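PDB 5EYN: fructokinase from Vibrio cholerae serotype O1, which catalyses the ATP-dependent phosphorylation of fructose as a carbohydrate kinase of the PfkB family. Local coordinates for residues G239-G253 / Q285-G297. Numbering follows the deposited sequence.
Sequences GALVATPNSQQIVSG and QATILDAVKWANG. With ADP (adenosine-5'-diphosphate), chain E.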
loop_
_atom_site.group_PDB
_atom_site.type_symbol
_atom_site.label_atom_id
_atom_site.label_comp_id
_atom_site.label_asym_id
_atom_site.label_seq_id
_atom_site.Cartn_x
_atom_site.Cartn_y
_atom_site.Cartn_z
ATOM N N GLY A 239 2.381 17.908 -28.484
ATOM C CA GLY A 239 2.424 16.701 -29.284
ATOM C C GLY A 239 3.673 15.884 -29.032
ATOM O O GLY A 239 3.948 15.468 -27.904
ATOM N N ALA A 240 4.427 15.637 -30.098
ATOM C CA ALA A 240 5.613 14.803 -30.001
ATOM C C ALA A 240 6.611 15.140 -31.091
ATOM O O ALA A 240 6.236 15.451 -32.222
ATOM C CB ALA A 240 5.233 13.351 -30.092
ATOM N N LEU A 241 7.886 15.096 -30.731
ATOM C CA LEU A 241 8.971 15.193 -31.685
ATOM C C LEU A 241 9.343 13.785 -32.101
ATOM O O LEU A 241 9.587 12.921 -31.267
ATOM C CB LEU A 241 10.161 15.923 -31.069
ATOM C CG LEU A 241 11.322 16.173 -32.042
ATOM C CD1 LEU A 241 12.219 17.283 -31.547
ATOM C CD2 LEU A 241 12.165 14.936 -32.246
ATOM N N VAL A 242 9.392 13.561 -33.404
ATOM C CA VAL A 242 9.682 12.251 -33.965
ATOM C C VAL A 242 11.055 12.312 -34.619
ATOM O O VAL A 242 11.284 13.124 -35.507
ATOM C CB VAL A 242 8.623 11.866 -35.009
ATOM C CG1 VAL A 242 8.906 10.491 -35.572
ATOM C CG2 VAL A 242 7.220 11.927 -34.405
ATOM N N ALA A 243 11.975 11.491 -34.128
ATOM C CA ALA A 243 13.347 11.499 -34.613
ATOM C C ALA A 243 13.705 10.131 -35.181
ATOM O O ALA A 243 13.692 9.119 -34.474
ATOM C CB ALA A 243 14.318 11.877 -33.501
ATOM N N THR A 244 13.999 10.126 -36.471
ATOM C CA THR A 244 14.443 8.940 -37.183
ATOM C C THR A 244 15.734 9.341 -37.882
ATOM O O THR A 244 16.109 10.495 -37.846
ATOM C CB THR A 244 13.385 8.483 -38.182
ATOM O OG1 THR A 244 13.059 9.576 -39.042
ATOM C CG2 THR A 244 12.144 8.019 -37.442
ATOM N N PRO A 245 16.444 8.391 -38.506
ATOM C CA PRO A 245 17.732 8.809 -39.071
ATOM C C PRO A 245 17.618 9.978 -40.061
ATOM O O PRO A 245 16.845 9.958 -41.015
ATOM C CB PRO A 245 18.240 7.537 -39.751
ATOM C CG PRO A 245 17.638 6.437 -38.932
ATOM C CD PRO A 245 16.269 6.930 -38.539
ATOM N N ASN A 246 18.389 11.017 -39.771
ATOM C CA ASN A 246 18.460 12.220 -40.578
ATOM C C ASN A 246 17.139 12.974 -40.711
ATOM O O ASN A 246 16.958 13.758 -41.632
ATOM C CB ASN A 246 19.051 11.866 -41.941
ATOM C CG ASN A 246 20.342 11.104 -41.804
ATOM O OD1 ASN A 246 21.163 11.412 -40.940
ATOM N ND2 ASN A 246 20.508 10.078 -42.608
ATOM N N SER A 247 16.225 12.775 -39.762
ATOM C CA SER A 247 14.944 13.474 -39.812
ATOM C C SER A 247 14.392 13.735 -38.422
ATOM O O SER A 247 14.402 12.863 -37.562
ATOM C CB SER A 247 13.951 12.654 -40.639
ATOM O OG SER A 247 12.671 13.255 -40.677
ATOM N N GLN A 248 13.928 14.962 -38.210
ATOM C CA GLN A 248 13.196 15.329 -36.998
ATOM C C GLN A 248 11.960 16.080 -37.442
ATOM O O GLN A 248 12.025 16.919 -38.340
ATOM C CB GLN A 248 14.012 16.244 -36.085
ATOM C CG GLN A 248 15.227 15.610 -35.438
ATOM C CD GLN A 248 15.906 16.564 -34.473
ATOM O OE1 GLN A 248 15.287 17.513 -33.988
ATOM N NE2 GLN A 248 17.181 16.320 -34.192
ATOM N N GLN A 249 10.839 15.784 -36.803
ATOM C CA GLN A 249 9.586 16.402 -37.145
ATOM C C GLN A 249 8.674 16.447 -35.936
ATOM O O GLN A 249 8.534 15.457 -35.230
ATOM C CB GLN A 249 8.939 15.559 -38.220
ATOM C CG GLN A 249 7.706 16.121 -38.788
ATOM C CD GLN A 249 7.271 15.308 -39.969
ATOM O OE1 GLN A 249 8.089 14.626 -40.596
ATOM N NE2 GLN A 249 5.981 15.339 -40.270
ATOM N N ILE A 250 8.059 17.599 -35.698
ATOM C CA ILE A 250 7.057 17.717 -34.654
ATOM C C ILE A 250 5.705 17.336 -35.219
ATOM O O ILE A 250 5.302 17.810 -36.277
ATOM C CB ILE A 250 6.999 19.123 -34.061
ATOM C CG1 ILE A 250 8.301 19.438 -33.325
ATOM C CG2 ILE A 250 5.824 19.224 -33.111
ATOM C CD1 ILE A 250 8.382 20.853 -32.801
ATOM N N VAL A 251 5.026 16.457 -34.501
ATOM C CA VAL A 251 3.702 16.000 -34.858
ATOM C C VAL A 251 2.786 16.380 -33.706
ATOM O O VAL A 251 3.006 15.987 -32.551
ATOM C CB VAL A 251 3.694 14.477 -35.063
ATOM C CG1 VAL A 251 2.301 13.987 -35.405
ATOM C CG2 VAL A 251 4.686 14.085 -36.143
ATOM N N SER A 252 1.783 17.188 -34.002
ATOM C CA SER A 252 0.888 17.656 -32.962
ATOM C C SER A 252 -0.545 17.532 -33.408
ATOM O O SER A 252 -0.849 17.622 -34.599
ATOM C CB SER A 252 1.186 19.109 -32.613
ATOM O OG SER A 252 1.009 19.940 -33.740
ATOM N N GLY A 253 -1.425 17.349 -32.430
ATOM C CA GLY A 253 -2.852 17.319 -32.673
ATOM C C GLY A 253 -3.532 18.366 -31.820
ATOM O O GLY A 253 -2.919 19.352 -31.417
ATOM N N GLN A 285 8.302 5.624 -43.049
ATOM C CA GLN A 285 8.125 6.930 -42.430
ATOM C C GLN A 285 6.642 7.324 -42.346
ATOM O O GLN A 285 6.210 7.846 -41.329
ATOM C CB GLN A 285 8.967 7.990 -43.148
ATOM C CG GLN A 285 9.224 9.256 -42.327
ATOM C CD GLN A 285 10.054 9.016 -41.059
ATOM O OE1 GLN A 285 10.570 7.920 -40.822
ATOM N NE2 GLN A 285 10.180 10.051 -40.241
ATOM N N ALA A 286 5.857 7.030 -43.383
ATOM C CA ALA A 286 4.430 7.343 -43.359
ATOM C C ALA A 286 3.723 6.578 -42.248
ATOM O O ALA A 286 2.848 7.110 -41.569
ATOM C CB ALA A 286 3.790 7.023 -44.704
ATOM N N THR A 287 4.099 5.316 -42.077
ATOM C CA THR A 287 3.529 4.488 -41.027
ATOM C C THR A 287 3.856 5.078 -39.655
ATOM O O THR A 287 3.005 5.158 -38.780
ATOM C CB THR A 287 4.082 3.052 -41.118
ATOM O OG1 THR A 287 3.663 2.466 -42.351
ATOM C CG2 THR A 287 3.596 2.187 -39.966
ATOM N N ILE A 288 5.107 5.463 -39.455
ATOM C CA ILE A 288 5.516 6.026 -38.179
ATOM C C ILE A 288 4.757 7.321 -37.890
ATOM O O ILE A 288 4.264 7.524 -36.778
ATOM C CB ILE A 288 7.026 6.256 -38.168
ATOM C CG1 ILE A 288 7.727 4.903 -38.078
ATOM C CG2 ILE A 288 7.441 7.178 -37.030
ATOM C CD1 ILE A 288 9.214 4.978 -38.274
ATOM N N LEU A 289 4.679 8.216 -38.865
ATOM C CA LEU A 289 4.048 9.504 -38.589
ATOM C C LEU A 289 2.559 9.343 -38.300
ATOM O O LEU A 289 2.008 10.032 -37.442
ATOM C CB LEU A 289 4.271 10.467 -39.750
ATOM C CG LEU A 289 5.720 10.906 -39.959
ATOM C CD1 LEU A 289 5.811 11.692 -41.248
ATOM C CD2 LEU A 289 6.232 11.740 -38.797
ATOM N N ASP A 290 1.905 8.438 -39.020
ATOM C CA ASP A 290 0.509 8.108 -38.736
ATOM C C ASP A 290 0.356 7.478 -37.343
ATOM O O ASP A 290 -0.597 7.776 -36.616
ATOM C CB ASP A 290 -0.026 7.155 -39.813
ATOM C CG ASP A 290 -1.403 6.626 -39.490
ATOM O OD1 ASP A 290 -2.382 7.316 -39.814
ATOM O OD2 ASP A 290 -1.517 5.529 -38.911
ATOM N N ALA A 291 1.289 6.611 -36.963
ATOM C CA ALA A 291 1.228 5.982 -35.643
ATOM C C ALA A 291 1.342 7.021 -34.539
ATOM O O ALA A 291 0.668 6.910 -33.516
ATOM C CB ALA A 291 2.311 4.926 -35.487
ATOM N N VAL A 292 2.157 8.047 -34.766
ATOM C CA VAL A 292 2.314 9.134 -33.800
ATOM C C VAL A 292 1.061 10.015 -33.761
ATOM O O VAL A 292 0.689 10.517 -32.704
ATOM C CB VAL A 292 3.578 9.966 -34.085
ATOM C CG1 VAL A 292 3.687 11.175 -33.171
ATOM C CG2 VAL A 292 4.809 9.100 -33.902
ATOM N N LYS A 293 0.391 10.182 -34.889
ATOM C CA LYS A 293 -0.872 10.900 -34.883
ATOM C C LYS A 293 -1.886 10.171 -33.999
ATOM O O LYS A 293 -2.586 10.789 -33.198
ATOM C CB LYS A 293 -1.393 11.031 -36.318
ATOM C CG LYS A 293 -2.761 11.663 -36.459
ATOM C CD LYS A 293 -3.164 11.803 -37.942
ATOM C CE LYS A 293 -4.497 12.536 -38.100
ATOM N NZ LYS A 293 -4.853 12.722 -39.531
ATOM N N TRP A 294 -1.968 8.855 -34.145
ATOM C CA TRP A 294 -2.810 8.053 -33.264
ATOM C C TRP A 294 -2.367 8.201 -31.815
ATOM O O TRP A 294 -3.194 8.356 -30.916
ATOM C CB TRP A 294 -2.754 6.576 -33.656
ATOM C CG TRP A 294 -3.649 6.194 -34.810
ATOM C CD1 TRP A 294 -3.729 6.802 -36.038
ATOM C CD2 TRP A 294 -4.592 5.119 -34.836
ATOM N NE1 TRP A 294 -4.665 6.166 -36.821
ATOM C CE2 TRP A 294 -5.209 5.131 -36.105
ATOM C CE3 TRP A 294 -4.968 4.140 -33.915
ATOM C CZ2 TRP A 294 -6.182 4.207 -36.465
ATOM C CZ3 TRP A 294 -5.939 3.231 -34.266
ATOM C CH2 TRP A 294 -6.531 3.266 -35.534
ATOM N N ALA A 295 -1.059 8.107 -31.578
ATOM C CA ALA A 295 -0.508 8.225 -30.237
ATOM C C ALA A 295 -0.933 9.529 -29.561
ATOM O O ALA A 295 -1.356 9.543 -28.401
ATOM C CB ALA A 295 1.014 8.137 -30.298
ATOM N N ASN A 296 -0.821 10.634 -30.292
ATOM C CA ASN A 296 -1.215 11.922 -29.740
ATOM C C ASN A 296 -2.705 11.949 -29.399
ATOM O O ASN A 296 -3.088 12.492 -28.370
ATOM C CB ASN A 296 -0.902 13.046 -30.716
ATOM C CG ASN A 296 0.531 13.521 -30.657
ATOM O OD1 ASN A 296 1.193 13.476 -29.616
ATOM N ND2 ASN A 296 1.000 14.040 -31.779
ATOM N N GLY A 297 -3.534 11.362 -30.251
ATOM C CA GLY A 297 -4.960 11.338 -29.985
ATOM C C GLY A 297 -5.311 10.513 -28.771
ATOM O O GLY A 297 -6.144 10.894 -27.968
HETATM P PB ADP E . 1.840 11.070 -18.839
HETATM O O1B ADP E . 1.146 9.733 -18.802
HETATM O O2B ADP E . 3.259 10.945 -18.332
HETATM O O3B ADP E . 1.071 12.033 -17.970
HETATM P PA ADP E . 2.153 13.088 -20.735
HETATM O O1A ADP E . 1.234 13.886 -19.826
HETATM O O2A ADP E . 3.572 13.395 -20.313
HETATM O O3A ADP E . 1.849 11.588 -20.346
HETATM O "O5'" ADP E . 2.004 13.484 -22.280
HETATM C "C5'" ADP E . 2.113 12.534 -23.282
HETATM C "C4'" ADP E . 1.238 12.756 -24.493
HETATM O "O4'" ADP E . -0.104 12.927 -24.096
HETATM C "C3'" ADP E . 1.590 13.920 -25.350
HETATM O "O3'" ADP E . 2.598 13.595 -26.259
HETATM C "C2'" ADP E . 0.307 14.180 -26.030
HETATM O "O2'" ADP E . 0.045 13.293 -27.051
HETATM C "C1'" ADP E . -0.652 13.898 -24.944
HETATM N N9 ADP E . -1.002 15.041 -24.150
HETATM C C8 ADP E . -0.585 15.344 -22.906
HETATM N N7 ADP E . -1.153 16.467 -22.496
HETATM C C5 ADP E . -1.954 16.920 -23.462
HETATM C C6 ADP E . -2.797 18.009 -23.614
HETATM N N6 ADP E . -2.939 18.985 -22.581
HETATM N N1 ADP E . -3.473 18.152 -24.751
HETATM C C2 ADP E . -3.388 17.270 -25.763
HETATM N N3 ADP E . -2.576 16.192 -25.656
HETATM C C4 ADP E . -1.870 16.012 -24.531
#
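Helix-on-sheet packing joins the edge hairpin 240-251 to helix 285-297, with V242 and V251 of the two strands meeting V292, I288 and L289 of the helix at one end of the nine-stranded sheet of this ribokinase-like fold. The helix runs at 34° to strand 247-251, its axis 9.6 Å away. V292 lies against both strands: its CG2 meets V242 CG2 tip to tip at 3.7 Å, while its CG1, placed anti to the backbone N (chi1 175°), lies 3.8 Å from V251 CB. L289 closes the outer flank, CD2 touching V251 CG2, and the amide end of Q249 passes over both its methyls at about a right angle, with Q249 OE1 3.8 Å from L289 CD1. Near the hairpin turn, the amide end of Q285 meets T244 from the opposite direction, and its NE2 comes within 3.2 Å of T244 OG1.

The other end of the interface is polar and belongs to the nucleotide site. N296 ND2 donates to V251 O over 2.9 Å, approaching from above the carbonyl plane; A240 N donates to that same oxygen, which is therefore held by both the hairpin ladder and the helix. The opposite branch of the amide, OD1, accepts from ADP O2' at 2.8 Å, and G239 O accepts from ADP O3' at the same distance. F268 of helix 264-278 packs against both A240 and N296. Because one amide gives one N-H to the strand and its carbonyl oxygen to the ribose, the two bonds together favour this orientation of the amide, and one ribose hydroxyl is held from the helix and the other from the loop that leads into the hairpin.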